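Local coordinates for protein meso-diaminopimelate dehydrogenase (Clostridium tetani, PDB 3WGY) that is a six-fold engineered form of an enzyme that catalyses the NADP-dependent oxidative deamination of meso-diaminopimelate, here with 4-methyl-2-oxovalerate bound, at residues 89-94 with 100-105; 121-126 with 247-252; 129-134 with 267-272; 177-182 with 189-194. The protein carries 6 engineered substitutions. All blocks are in the same frame, centred on the assembly; numbering follows the deposited sequence.

Contact 1: residues 89-94 with 100-105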
loop_
_atom_site.group_PDB
_atom_site.type_symbol
_atom_site.label_atom_id
_atom_site.label_comp_id
_atom_site.label_asym_id
_atom_site.label_seq_id
_atom_site.Cartn_x
_atom_site.Cartn_y
_atom_site.Cartn_z
ATOM N N THR B 89 -15.058 18.586 4.268
ATOM C CA THR B 89 -14.204 18.810 3.113
ATOM C C THR B 89 -13.115 17.787 2.863
ATOM O O THR B 89 -12.742 17.022 3.749
ATOM C CB THR B 89 -13.524 20.167 3.209
ATOM O OG1 THR B 89 -12.648 20.173 4.345
ATOM C CG2 THR B 89 -14.564 21.267 3.354
ATOM N N VAL B 90 -12.620 17.797 1.630
ATOM C CA VAL B 90 -11.544 16.929 1.187
ATOM C C VAL B 90 -10.621 17.808 0.352
ATOM O O VAL B 90 -11.069 18.454 -0.596
ATOM C CB VAL B 90 -12.067 15.767 0.299
ATOM C CG1 VAL B 90 -10.898 15.086 -0.408
ATOM C CG2 VAL B 90 -12.819 14.750 1.148
ATOM N N ASP B 91 -9.341 17.857 0.711
ATOM C CA ASP B 91 -8.391 18.654 -0.057
ATOM C C ASP B 91 -7.078 17.907 -0.267
ATOM O O ASP B 91 -6.827 16.866 0.351
ATOM C CB ASP B 91 -8.118 20.006 0.617
ATOM C CG ASP B 91 -7.297 19.884 1.888
ATOM O OD1 ASP B 91 -6.244 19.209 1.862
ATOM O OD2 ASP B 91 -7.696 20.481 2.915
ATOM N N SER B 92 -6.234 18.448 -1.137
ATOM C CA SER B 92 -4.954 17.823 -1.442
ATOM C C SER B 92 -3.790 18.748 -1.109
ATOM O O SER B 92 -2.761 18.728 -1.786
ATOM C CB SER B 92 -4.915 17.456 -2.921
ATOM O OG SER B 92 -5.211 18.601 -3.706
ATOM N N PHE B 93 -3.971 19.566 -0.076
ATOM C CA PHE B 93 -2.944 20.507 0.376
ATOM C C PHE B 93 -1.606 19.774 0.295
ATOM O O PHE B 93 -1.394 18.798 1.008
ATOM C CB PHE B 93 -3.271 20.928 1.813
ATOM C CG PHE B 93 -2.434 22.060 2.330
ATOM C CD1 PHE B 93 -1.184 21.820 2.899
ATOM C CD2 PHE B 93 -2.898 23.370 2.263
ATOM C CE1 PHE B 93 -0.413 22.870 3.397
ATOM C CE2 PHE B 93 -2.131 24.427 2.759
ATOM C CZ PHE B 93 -0.890 24.175 3.327
ATOM N N ASP B 94 -0.707 20.231 -0.574
ATOM C CA ASP B 94 0.570 19.530 -0.737
ATOM C C ASP B 94 1.841 20.176 -0.196
ATOM O O ASP B 94 2.945 19.726 -0.524
ATOM C CB ASP B 94 0.806 19.193 -2.215
ATOM C CG ASP B 94 0.922 20.433 -3.086
ATOM O OD1 ASP B 94 1.424 21.463 -2.589
ATOM O OD2 ASP B 94 0.523 20.370 -4.271
ATOM N N PRO B 100 1.454 20.558 9.144
ATOM C CA PRO B 100 1.077 20.599 10.561
ATOM C C PRO B 100 0.151 21.771 10.872
ATOM O O PRO B 100 -0.838 21.626 11.589
ATOM C CB PRO B 100 2.423 20.729 11.267
ATOM C CG PRO B 100 3.327 19.932 10.382
ATOM C CD PRO B 100 2.913 20.399 8.998
ATOM N N GLN B 101 0.482 22.930 10.314
ATOM C CA GLN B 101 -0.294 24.147 10.522
ATOM C C GLN B 101 -1.658 24.089 9.848
ATOM O O GLN B 101 -2.649 24.570 10.397
ATOM C CB GLN B 101 0.488 25.350 9.993
ATOM C CG GLN B 101 -0.176 26.694 10.230
ATOM C CD GLN B 101 -0.486 27.425 8.939
ATOM O OE1 GLN B 101 -0.428 28.651 8.886
ATOM N NE2 GLN B 101 -0.828 26.675 7.891
ATOM N N HIS B 102 -1.703 23.515 8.650
ATOM C CA HIS B 102 -2.955 23.405 7.916
ATOM C C HIS B 102 -3.901 22.525 8.718
ATOM O O HIS B 102 -5.102 22.796 8.803
ATOM C CB HIS B 102 -2.702 22.787 6.539
ATOM C CG HIS B 102 -3.930 22.693 5.683
ATOM N ND1 HIS B 102 -4.639 23.806 5.273
ATOM C CD2 HIS B 102 -4.562 21.623 5.144
ATOM C CE1 HIS B 102 -5.653 23.422 4.519
ATOM N NE2 HIS B 102 -5.630 22.103 4.427
ATOM N N PHE B 103 -3.343 21.475 9.316
ATOM C CA PHE B 103 -4.125 20.547 10.120
ATOM C C PHE B 103 -4.813 21.270 11.275
ATOM O O PHE B 103 -6.030 21.186 11.435
ATOM C CB PHE B 103 -3.230 19.441 10.683
ATOM C CG PHE B 103 -3.990 18.365 11.399
ATOM C CD1 PHE B 103 -4.760 17.456 10.685
ATOM C CD2 PHE B 103 -3.980 18.291 12.786
ATOM C CE1 PHE B 103 -5.515 16.488 11.340
ATOM C CE2 PHE B 103 -4.733 17.328 13.456
ATOM C CZ PHE B 103 -5.503 16.424 12.728
ATOM N N GLU B 104 -4.030 21.978 12.081
ATOM C CA GLU B 104 -4.582 22.705 13.220
ATOM C C GLU B 104 -5.710 23.638 12.800
ATOM O O GLU B 104 -6.792 23.614 13.388
ATOM C CB GLU B 104 -3.490 23.516 13.923
ATOM C CG GLU B 104 -2.440 22.676 14.626
ATOM C CD GLU B 104 -3.036 21.742 15.667
ATOM O OE1 GLU B 104 -3.723 22.231 16.592
ATOM O OE2 GLU B 104 -2.813 20.516 15.559
ATOM N N ARG B 105 -5.454 24.451 11.776
ATOM C CA ARG B 105 -6.442 25.407 11.279
ATOM C C ARG B 105 -7.750 24.711 10.912
ATOM O O ARG B 105 -8.829 25.093 11.376
ATOM C CB ARG B 105 -5.895 26.149 10.048
ATOM C CG ARG B 105 -6.865 27.173 9.437
ATOM C CD ARG B 105 -6.479 28.614 9.796
ATOM N NE ARG B 105 -7.642 29.489 9.976
ATOM C CZ ARG B 105 -8.196 30.237 9.025
ATOM N NH1 ARG B 105 -7.705 30.239 7.791
ATOM N NH2 ARG B 105 -9.256 30.986 9.313
#
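The H102–D91 hydrogen bond and the F93–H102 stack lie in a beta-alpha-beta unit of the parallel, Rossmann-type sheet. They tie the segment leaving strand 88-90 to helix 99-113. H102 sends its NE2 proton to D91 OD2 at 3.0 Å, and the N-H...O angle of 177° makes the bond nearly straight. The carboxylate oxygen sits in the imidazole plane. The histidine nitrogen, in turn, meets the carboxylate from above its plane. The two flat groups are turned 55° apart.

The F93 ring lies over one face of the same imidazole. This is an offset stack, with centroids 3.9 Å apart and nearly parallel planes. F93 CD2 approaches H102 ND1 to 3.5 Å, and H102 CB makes a CH-pi contact over the phenyl face. F93 has CG anti to its backbone N (chi1 -170°), which turns the ring toward the helix. The imidazole is thus held at its edge by D91 and over one face by F93. D91 OD1 accepts from the backbone N of F93 at 3.0 Å, closing an Asx turn. One carboxylate therefore orders both the turn and the histidine. The acid may favour a proton on NE2.

S120 N also donates to D91 OD1, linking the turn to the segment after strand 116-118. H102 and D91 both touch I119 there, while M106 of helix 99-113 packs on D91.

Contact 2: residues 121-126 with 247-252. Engineered in segment 247-252: S248 (natural residue Pro), N249 (natural residue His).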
loop_
_atom_site.group_PDB
_atom_site.type_symbol
_atom_site.label_atom_id
_atom_site.label_comp_id
_atom_site.label_asym_id
_atom_site.label_seq_id
_atom_site.Cartn_x
_atom_site.Cartn_y
_atom_site.Cartn_z
ATOM N N THR B 121 -4.597 14.733 0.872
ATOM C CA THR B 121 -4.732 13.433 0.227
ATOM C C THR B 121 -4.292 13.602 -1.235
ATOM O O THR B 121 -4.104 14.727 -1.705
ATOM C CB THR B 121 -6.182 12.885 0.321
ATOM O OG1 THR B 121 -6.208 11.530 -0.153
ATOM C CG2 THR B 121 -7.133 13.722 -0.493
ATOM N N GLY B 122 -4.116 12.488 -1.938
ATOM C CA GLY B 122 -3.660 12.514 -3.321
ATOM C C GLY B 122 -2.591 11.435 -3.404
ATOM O O GLY B 122 -2.656 10.481 -2.617
ATOM N N TRP B 123 -1.623 11.540 -4.317
ATOM C CA TRP B 123 -0.599 10.500 -4.348
ATOM C C TRP B 123 0.586 10.865 -3.458
ATOM O O TRP B 123 1.185 9.991 -2.844
ATOM C CB TRP B 123 -0.165 10.115 -5.784
ATOM C CG TRP B 123 0.295 11.190 -6.743
ATOM C CD1 TRP B 123 -0.487 12.092 -7.411
ATOM C CD2 TRP B 123 1.634 11.381 -7.236
ATOM N NE1 TRP B 123 0.280 12.822 -8.294
ATOM C CE2 TRP B 123 1.584 12.408 -8.206
ATOM C CE3 TRP B 123 2.869 10.781 -6.952
ATOM C CZ2 TRP B 123 2.721 12.851 -8.895
ATOM C CZ3 TRP B 123 4.001 11.221 -7.641
ATOM C CH2 TRP B 123 3.916 12.245 -8.600
ATOM N N ASP B 124 0.920 12.152 -3.382
ATOM C CA ASP B 124 1.972 12.609 -2.468
ATOM C C ASP B 124 1.850 14.106 -2.254
ATOM O O ASP B 124 2.228 14.901 -3.116
ATOM C CB ASP B 124 3.383 12.284 -2.962
ATOM C CG ASP B 124 4.424 12.368 -1.838
ATOM O OD1 ASP B 124 4.043 12.737 -0.700
ATOM O OD2 ASP B 124 5.615 12.066 -2.081
ATOM N N PRO B 125 1.332 14.512 -1.085
ATOM C CA PRO B 125 0.883 13.623 -0.002
ATOM C C PRO B 125 -0.308 12.732 -0.368
ATOM O O PRO B 125 -1.050 13.007 -1.316
ATOM C CB PRO B 125 0.544 14.604 1.118
ATOM C CG PRO B 125 -0.016 15.766 0.350
ATOM C CD PRO B 125 0.992 15.914 -0.779
ATOM N N GLY B 126 -0.480 11.663 0.403
ATOM C CA GLY B 126 -1.569 10.740 0.157
ATOM C C GLY B 126 -1.082 9.306 0.142
ATOM O O GLY B 126 -0.634 8.784 1.164
ATOM N N LEU B 247 1.854 16.253 -18.654
ATOM C CA LEU B 247 0.748 15.863 -17.781
ATOM C C LEU B 247 0.979 14.531 -17.071
ATOM O O LEU B 247 0.139 14.093 -16.281
ATOM C CB LEU B 247 -0.550 15.777 -18.591
ATOM C CG LEU B 247 -0.879 17.003 -19.455
ATOM C CD1 LEU B 247 -2.132 16.729 -20.269
ATOM C CD2 LEU B 247 -1.060 18.238 -18.572
ATOM N N SER B 248 2.112 13.892 -17.346
ATOM C CA SER B 248 2.417 12.607 -16.740
ATOM C C SER B 248 3.351 12.696 -15.537
ATOM O O SER B 248 4.102 13.655 -15.385
ATOM C CB SER B 248 3.006 11.675 -17.791
ATOM O OG SER B 248 2.098 11.518 -18.868
ATOM N N ASN B 249 3.293 11.684 -14.677
ATOM C CA ASN B 249 4.132 11.663 -13.488
ATOM C C ASN B 249 4.136 10.284 -12.838
ATOM O O ASN B 249 3.489 9.334 -13.307
ATOM C CB ASN B 249 3.641 12.703 -12.472
ATOM C CG ASN B 249 4.789 13.471 -11.814
ATOM O OD1 ASN B 249 5.818 12.895 -11.469
ATOM N ND2 ASN B 249 4.605 14.772 -11.629
ATOM N N GLY B 250 4.869 10.189 -11.741
ATOM C CA GLY B 250 4.971 8.937 -11.025
ATOM C C GLY B 250 5.984 9.077 -9.912
ATOM O O GLY B 250 6.476 10.174 -9.628
ATOM N N GLY B 251 6.298 7.960 -9.279
ATOM C CA GLY B 251 7.256 7.987 -8.199
ATOM C C GLY B 251 7.385 6.611 -7.603
ATOM O O GLY B 251 6.676 5.683 -8.012
ATOM N N PHE B 252 8.291 6.496 -6.638
ATOM C CA PHE B 252 8.570 5.256 -5.942
ATOM C C PHE B 252 8.752 5.496 -4.445
ATOM O O PHE B 252 9.313 6.515 -4.035
ATOM C CB PHE B 252 9.865 4.622 -6.465
ATOM C CG PHE B 252 9.880 4.394 -7.942
ATOM C CD1 PHE B 252 10.098 5.447 -8.823
ATOM C CD2 PHE B 252 9.651 3.128 -8.460
ATOM C CE1 PHE B 252 10.082 5.238 -10.204
ATOM C CE2 PHE B 252 9.633 2.908 -9.835
ATOM C CZ PHE B 252 9.848 3.966 -10.709
#
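The six-membered part of the W123 indole packs against strand 249-258, with no hydrogen bond between the two segments. It joins the start of helix 123-138 to the middle strand of the three-stranded antiparallel sheet. W123 CZ3 lies 3.3 Å from G250 O, and W123 CH2 is 3.4 Å from the same oxygen. G250 O approaches the ring obliquely.

The side chain of N249 comes in at the indole edge. W123 CZ2 is 3.7 Å from N249 CB and 3.6 Å from N249 CG. The two side chains cross at about a right angle, with the amide plane turned 63° from the ring. N249 is an engineered residue, as is S248 beside it. W123 CG stands between its backbone N and carbonyl carbon (chi1 54°), and this rotation carries the indole across to the strand. G251 N follows at 4.3 Å from W123 CZ3.

L271 and L273 of strand 264-273 and T280 of helix 276-296 also touch the indole, and F128 meets it edge-to-face. The side chain of N249 is about 8 Å from the bound 2-oxo acid, so the contact lies near the ligand without forming part of the pocket at 153-156. Aromatic carbons beside a backbone carbonyl oxygen imply mainly van der Waals contact; any electrostatic share is probably small, and the oblique approach does not decide it.

Contact 3: residues 129-134 with 267-272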
loop_
_atom_site.group_PDB
_atom_site.type_symbol
_atom_site.label_atom_id
_atom_site.label_comp_id
_atom_site.label_asym_id
_atom_site.label_seq_id
_atom_site.Cartn_x
_atom_site.Cartn_y
_atom_site.Cartn_z
ATOM N N SER B 129 2.495 8.795 1.290
ATOM C CA SER B 129 2.579 8.988 2.730
ATOM C C SER B 129 2.228 7.687 3.445
ATOM O O SER B 129 2.930 7.262 4.356
ATOM C CB SER B 129 1.598 10.082 3.178
ATOM O OG SER B 129 1.694 11.223 2.343
ATOM N N LEU B 130 1.132 7.063 3.023
ATOM C CA LEU B 130 0.684 5.815 3.632
ATOM C C LEU B 130 1.751 4.741 3.511
ATOM O O LEU B 130 1.983 3.978 4.450
ATOM C CB LEU B 130 -0.596 5.313 2.958
ATOM C CG LEU B 130 -1.901 6.038 3.287
ATOM C CD1 LEU B 130 -2.944 5.751 2.209
ATOM C CD2 LEU B 130 -2.386 5.588 4.687
ATOM N N ASN B 131 2.395 4.677 2.349
ATOM C CA ASN B 131 3.408 3.666 2.141
ATOM C C ASN B 131 4.711 3.922 2.867
ATOM O O ASN B 131 5.412 2.968 3.204
ATOM C CB ASN B 131 3.633 3.423 0.645
ATOM C CG ASN B 131 2.536 2.553 0.048
ATOM O OD1 ASN B 131 1.499 3.045 -0.395
ATOM N ND2 ASN B 131 2.748 1.254 0.076
ATOM N N ARG B 132 5.051 5.186 3.114
ATOM C CA ARG B 132 6.271 5.462 3.881
ATOM C C ARG B 132 5.959 4.952 5.291
ATOM O O ARG B 132 6.763 4.266 5.916
ATOM C CB ARG B 132 6.568 6.967 3.953
ATOM C CG ARG B 132 6.903 7.638 2.632
ATOM C CD ARG B 132 7.156 9.138 2.840
ATOM N NE ARG B 132 7.069 9.868 1.582
ATOM C CZ ARG B 132 6.071 10.679 1.247
ATOM N NH1 ARG B 132 5.054 10.895 2.069
ATOM N NH2 ARG B 132 6.084 11.263 0.068
ATOM N N LEU B 133 4.767 5.285 5.775
ATOM C CA LEU B 133 4.324 4.876 7.100
ATOM C C LEU B 133 4.331 3.361 7.252
ATOM O O LEU B 133 4.914 2.816 8.194
ATOM C CB LEU B 133 2.915 5.412 7.376
ATOM C CG LEU B 133 2.312 4.988 8.719
ATOM C CD1 LEU B 133 3.295 5.290 9.857
ATOM C CD2 LEU B 133 0.978 5.708 8.929
ATOM N N LEU B 134 3.675 2.684 6.316
ATOM C CA LEU B 134 3.615 1.230 6.330
ATOM C C LEU B 134 5.025 0.653 6.377
ATOM O O LEU B 134 5.323 -0.235 7.172
ATOM C CB LEU B 134 2.910 0.720 5.065
ATOM C CG LEU B 134 2.660 -0.782 5.011
ATOM C CD1 LEU B 134 1.742 -1.152 6.175
ATOM C CD2 LEU B 134 2.036 -1.163 3.643
ATOM N N MET B 267 10.262 -3.600 0.503
ATOM C CA MET B 267 8.886 -3.264 0.168
ATOM C C MET B 267 8.937 -2.086 -0.799
ATOM O O MET B 267 9.756 -1.162 -0.647
ATOM C CB MET B 267 8.121 -2.838 1.416
ATOM C CG MET B 267 8.085 -3.880 2.526
ATOM S SD MET B 267 7.591 -3.119 4.102
ATOM C CE MET B 267 5.933 -2.618 3.727
ATOM N N GLU B 268 8.070 -2.105 -1.797
ATOM C CA GLU B 268 8.041 -1.028 -2.766
ATOM C C GLU B 268 6.628 -0.707 -3.220
ATOM O O GLU B 268 5.803 -1.600 -3.388
ATOM C CB GLU B 268 8.908 -1.394 -3.993
ATOM C CG GLU B 268 8.808 -0.393 -5.136
ATOM C CD GLU B 268 9.761 -0.666 -6.304
ATOM O OE1 GLU B 268 9.585 -0.021 -7.357
ATOM O OE2 GLU B 268 10.679 -1.501 -6.180
ATOM N N PHE B 269 6.350 0.580 -3.378
ATOM C CA PHE B 269 5.067 1.039 -3.886
ATOM C C PHE B 269 5.462 2.052 -4.948
ATOM O O PHE B 269 6.350 2.875 -4.717
ATOM C CB PHE B 269 4.241 1.744 -2.807
ATOM C CG PHE B 269 2.922 2.281 -3.307
ATOM C CD1 PHE B 269 1.821 1.439 -3.459
ATOM C CD2 PHE B 269 2.790 3.619 -3.649
ATOM C CE1 PHE B 269 0.601 1.935 -3.947
ATOM C CE2 PHE B 269 1.584 4.122 -4.137
ATOM C CZ PHE B 269 0.485 3.276 -4.285
ATOM N N ASN B 270 4.841 1.990 -6.116
ATOM C CA ASN B 270 5.174 2.959 -7.148
ATOM C C ASN B 270 3.972 3.234 -8.026
ATOM O O ASN B 270 3.034 2.439 -8.079
ATOM C CB ASN B 270 6.385 2.495 -7.981
ATOM C CG ASN B 270 6.086 1.289 -8.835
ATOM O OD1 ASN B 270 5.148 1.296 -9.624
ATOM N ND2 ASN B 270 6.895 0.248 -8.695
ATOM N N LEU B 271 3.999 4.382 -8.687
ATOM C CA LEU B 271 2.918 4.805 -9.557
ATOM C C LEU B 271 3.461 5.221 -10.923
ATOM O O LEU B 271 4.522 5.837 -11.021
ATOM C CB LEU B 271 2.180 6.002 -8.930
ATOM C CG LEU B 271 1.498 5.821 -7.569
ATOM C CD1 LEU B 271 1.170 7.189 -6.983
ATOM C CD2 LEU B 271 0.229 4.980 -7.712
ATOM N N ASN B 272 2.716 4.892 -11.972
ATOM C CA ASN B 272 3.078 5.265 -13.335
ATOM C C ASN B 272 1.809 5.911 -13.880
ATOM O O ASN B 272 0.883 5.218 -14.307
ATOM C CB ASN B 272 3.446 4.025 -14.147
ATOM C CG ASN B 272 3.944 4.368 -15.544
ATOM O OD1 ASN B 272 3.821 5.507 -16.006
ATOM N ND2 ASN B 272 4.500 3.378 -16.224
#
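Stacking of the N131 side-chain amide on the F269 ring dominates this contact. The amide lies over one face of the phenyl, with the two planes 18° apart. It covers the side of the ring nearest CB: N131 CG is 3.4 Å from F269 CG and also 3.4 Å from F269 CB. The position of the amide group is clear, although its two ends are not reliably told apart. N131 CG is anti to the carbonyl carbon (chi1 -78°), which takes the amide off the helix toward the strand. The two side chains cross at about a right angle, and both residues are buried. N131 CA and F269 CA are the nearest CA pair of the two segments, 6.8 Å apart.

Helix 123-138 here lies against strand 264-273, an outer strand of the chain's three-stranded antiparallel sheet. At the subunit interface this strand pairs antiparallel with a strand of the second subunit, so the sheet continues across the dimer. The helix also meets that subunit: S129 OG is hydrogen-bonded to the terminal carboxylate of L326 of the second subunit.

Apolar packing forms the second part of the contact, one helical turn farther on. L134 CG meets M267 CE at 4.0 Å, and L134 CD2 meets the same methyl at 4.2 Å. The methionine chain bends at its last torsion (chi3 65°), bringing CE onto the leucine. L127 and F128 of the same helix pack on F269, and L139 touches M267.

Contact 4: residues 177-182 with 189-194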
loop_
_atom_site.group_PDB
_atom_site.type_symbol
_atom_site.label_atom_id
_atom_site.label_comp_id
_atom_site.label_asym_id
_atom_site.label_seq_id
_atom_site.Cartn_x
_atom_site.Cartn_y
_atom_site.Cartn_z
ATOM N N LYS B 177 18.132 5.344 -12.484
ATOM C CA LYS B 177 18.012 3.895 -12.348
ATOM C C LYS B 177 19.003 3.300 -11.357
ATOM O O LYS B 177 18.651 2.411 -10.579
ATOM C CB LYS B 177 18.181 3.198 -13.699
ATOM C CG LYS B 177 17.734 1.742 -13.661
ATOM C CD LYS B 177 18.141 0.985 -14.913
ATOM C CE LYS B 177 17.464 -0.381 -14.978
ATOM N NZ LYS B 177 17.707 -1.210 -13.760
ATOM N N GLY B 178 20.240 3.790 -11.391
ATOM C CA GLY B 178 21.265 3.294 -10.489
ATOM C C GLY B 178 20.825 3.321 -9.039
ATOM O O GLY B 178 20.993 2.340 -8.316
ATOM N N ALA B 179 20.268 4.446 -8.607
ATOM C CA ALA B 179 19.794 4.584 -7.238
ATOM C C ALA B 179 18.598 3.669 -6.974
ATOM O O ALA B 179 18.479 3.083 -5.898
ATOM C CB ALA B 179 19.410 6.030 -6.964
ATOM N N LEU B 180 17.701 3.554 -7.947
ATOM C CA LEU B 180 16.531 2.702 -7.767
ATOM C C LEU B 180 16.968 1.260 -7.578
ATOM O O LEU B 180 16.486 0.577 -6.675
ATOM C CB LEU B 180 15.581 2.804 -8.964
ATOM C CG LEU B 180 14.704 4.056 -9.088
ATOM C CD1 LEU B 180 13.900 3.969 -10.382
ATOM C CD2 LEU B 180 13.763 4.172 -7.880
ATOM N N ASP B 181 17.890 0.803 -8.420
ATOM C CA ASP B 181 18.384 -0.566 -8.332
ATOM C C ASP B 181 19.059 -0.814 -6.989
ATOM O O ASP B 181 18.847 -1.856 -6.370
ATOM C CB ASP B 181 19.374 -0.859 -9.467
ATOM C CG ASP B 181 18.716 -0.821 -10.844
ATOM O OD1 ASP B 181 17.520 -0.466 -10.946
ATOM O OD2 ASP B 181 19.403 -1.147 -11.830
ATOM N N LYS B 182 19.870 0.140 -6.538
ATOM C CA LYS B 182 20.547 -0.014 -5.258
ATOM C C LYS B 182 19.547 -0.016 -4.115
ATOM O O LYS B 182 19.680 -0.791 -3.174
ATOM C CB LYS B 182 21.589 1.089 -5.060
ATOM C CG LYS B 182 22.744 1.042 -6.068
ATOM C CD LYS B 182 23.334 -0.371 -6.214
ATOM C CE LYS B 182 22.497 -1.238 -7.162
ATOM N NZ LYS B 182 22.886 -2.673 -7.164
ATOM N N CYS B 189 21.861 2.087 2.419
ATOM C CA CYS B 189 22.674 3.247 2.085
ATOM C C CYS B 189 21.827 4.503 2.078
ATOM O O CYS B 189 20.599 4.441 2.003
ATOM C CB CYS B 189 23.305 3.075 0.704
ATOM S SG CYS B 189 22.089 2.969 -0.617
ATOM N N ASP B 190 22.495 5.645 2.176
ATOM C CA ASP B 190 21.831 6.932 2.141
ATOM C C ASP B 190 22.245 7.494 0.786
ATOM O O ASP B 190 23.353 7.233 0.316
ATOM C CB ASP B 190 22.334 7.819 3.280
ATOM C CG ASP B 190 22.108 7.194 4.648
ATOM O OD1 ASP B 190 20.934 7.042 5.044
ATOM O OD2 ASP B 190 23.106 6.847 5.321
ATOM N N PHE B 191 21.360 8.242 0.146
ATOM C CA PHE B 191 21.676 8.796 -1.164
ATOM C C PHE B 191 21.895 10.297 -1.113
ATOM O O PHE B 191 21.228 11.003 -0.361
ATOM C CB PHE B 191 20.542 8.492 -2.151
ATOM C CG PHE B 191 20.432 7.044 -2.531
ATOM C CD1 PHE B 191 21.397 6.448 -3.334
ATOM C CD2 PHE B 191 19.363 6.274 -2.083
ATOM C CE1 PHE B 191 21.304 5.104 -3.688
ATOM C CE2 PHE B 191 19.257 4.924 -2.429
ATOM C CZ PHE B 191 20.229 4.338 -3.233
ATOM N N THR B 192 22.842 10.778 -1.911
ATOM C CA THR B 192 23.101 12.205 -1.990
ATOM C C THR B 192 22.055 12.693 -2.988
ATOM O O THR B 192 21.549 11.901 -3.793
ATOM C CB THR B 192 24.495 12.506 -2.569
ATOM O OG1 THR B 192 24.548 12.066 -3.932
ATOM C CG2 THR B 192 25.575 11.800 -1.764
ATOM N N THR B 193 21.721 13.977 -2.938
ATOM C CA THR B 193 20.729 14.529 -3.855
ATOM C C THR B 193 21.087 14.184 -5.289
ATOM O O THR B 193 20.230 13.790 -6.084
ATOM C CB THR B 193 20.656 16.054 -3.742
ATOM O OG1 THR B 193 20.288 16.416 -2.405
ATOM C CG2 THR B 193 19.629 16.602 -4.709
ATOM N N ARG B 194 22.369 14.319 -5.600
ATOM C CA ARG B 194 22.877 14.063 -6.937
ATOM C C ARG B 194 22.746 12.622 -7.423
ATOM O O ARG B 194 22.770 12.367 -8.630
ATOM C CB ARG B 194 24.344 14.486 -7.020
ATOM C CG ARG B 194 24.880 14.462 -8.433
ATOM C CD ARG B 194 26.311 14.959 -8.525
ATOM N NE ARG B 194 26.480 15.781 -9.715
ATOM C CZ ARG B 194 26.105 17.054 -9.802
ATOM N NH1 ARG B 194 25.553 17.662 -8.759
ATOM N NH2 ARG B 194 26.263 17.713 -10.937
#
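The F191 ring packs on A179 and K182, joining the segment ahead of helix 193-196 to helix 177-184. F191 has CG anti to its carbonyl carbon and beside its backbone N (chi1 -70°). This turns the ring toward the helix. A179 CB lies over one face of the ring, displaced toward the rim. The methyl is 4.2 Å from the ring centroid and 22° off the normal, a CH-pi contact. Its nearest ring atom is F191 CE1, at 3.9 Å.

The far end of the ring reaches the helix backbone, where F191 CZ is 3.4 Å from A179 O. K182 approaches differently. Its CB sits in the ring plane at the edge, 4.0 Å from F191 CZ. The lysine chain then bends at chi2 (-48°) and chi3, and its amino end leads away from the other segment. So K182 lends the base of its side chain to the packing, while its charge is carried elsewhere.

On another side of the helix, K177 NZ forms a salt bridge with D181 OD2 at 2.6 Å. The carboxylate uses its syn lone pair there, and a weak second bond from K177 NZ reaches D181 OD1. This pair links successive turns of the helix and does not touch F191.

H145 meets the F191 ring edge-to-face, and F147 of the same strand 142-147 packs on A179. The contact is mainly apolar and CH-pi, with one ring carbon close to a backbone carbonyl oxygen; no hydrogen bond or salt bridge crosses between the two segments.

From the N terminus, contact 1 closes a short loop between strand 88-90 of the parallel sheet and helix 99-113. The chain then enters 121-126, where contact 2 opens. These contacts touch: D91 O and T121 N are probably hydrogen-bonded. Contact 3 opens farther along the same helix 123-138. Contact 4 opens and closes at 177-182 and 189-194, lying within the spans of both contacts 2 and 3. Contact 2 closes at 247-252 and contact 3 at 267-272, so these two cross. They bind one helix to adjacent antiparallel strands. D124–R132 and G251–L271 also connect them, while L180 of contact 4 packs on F252 of contact 2.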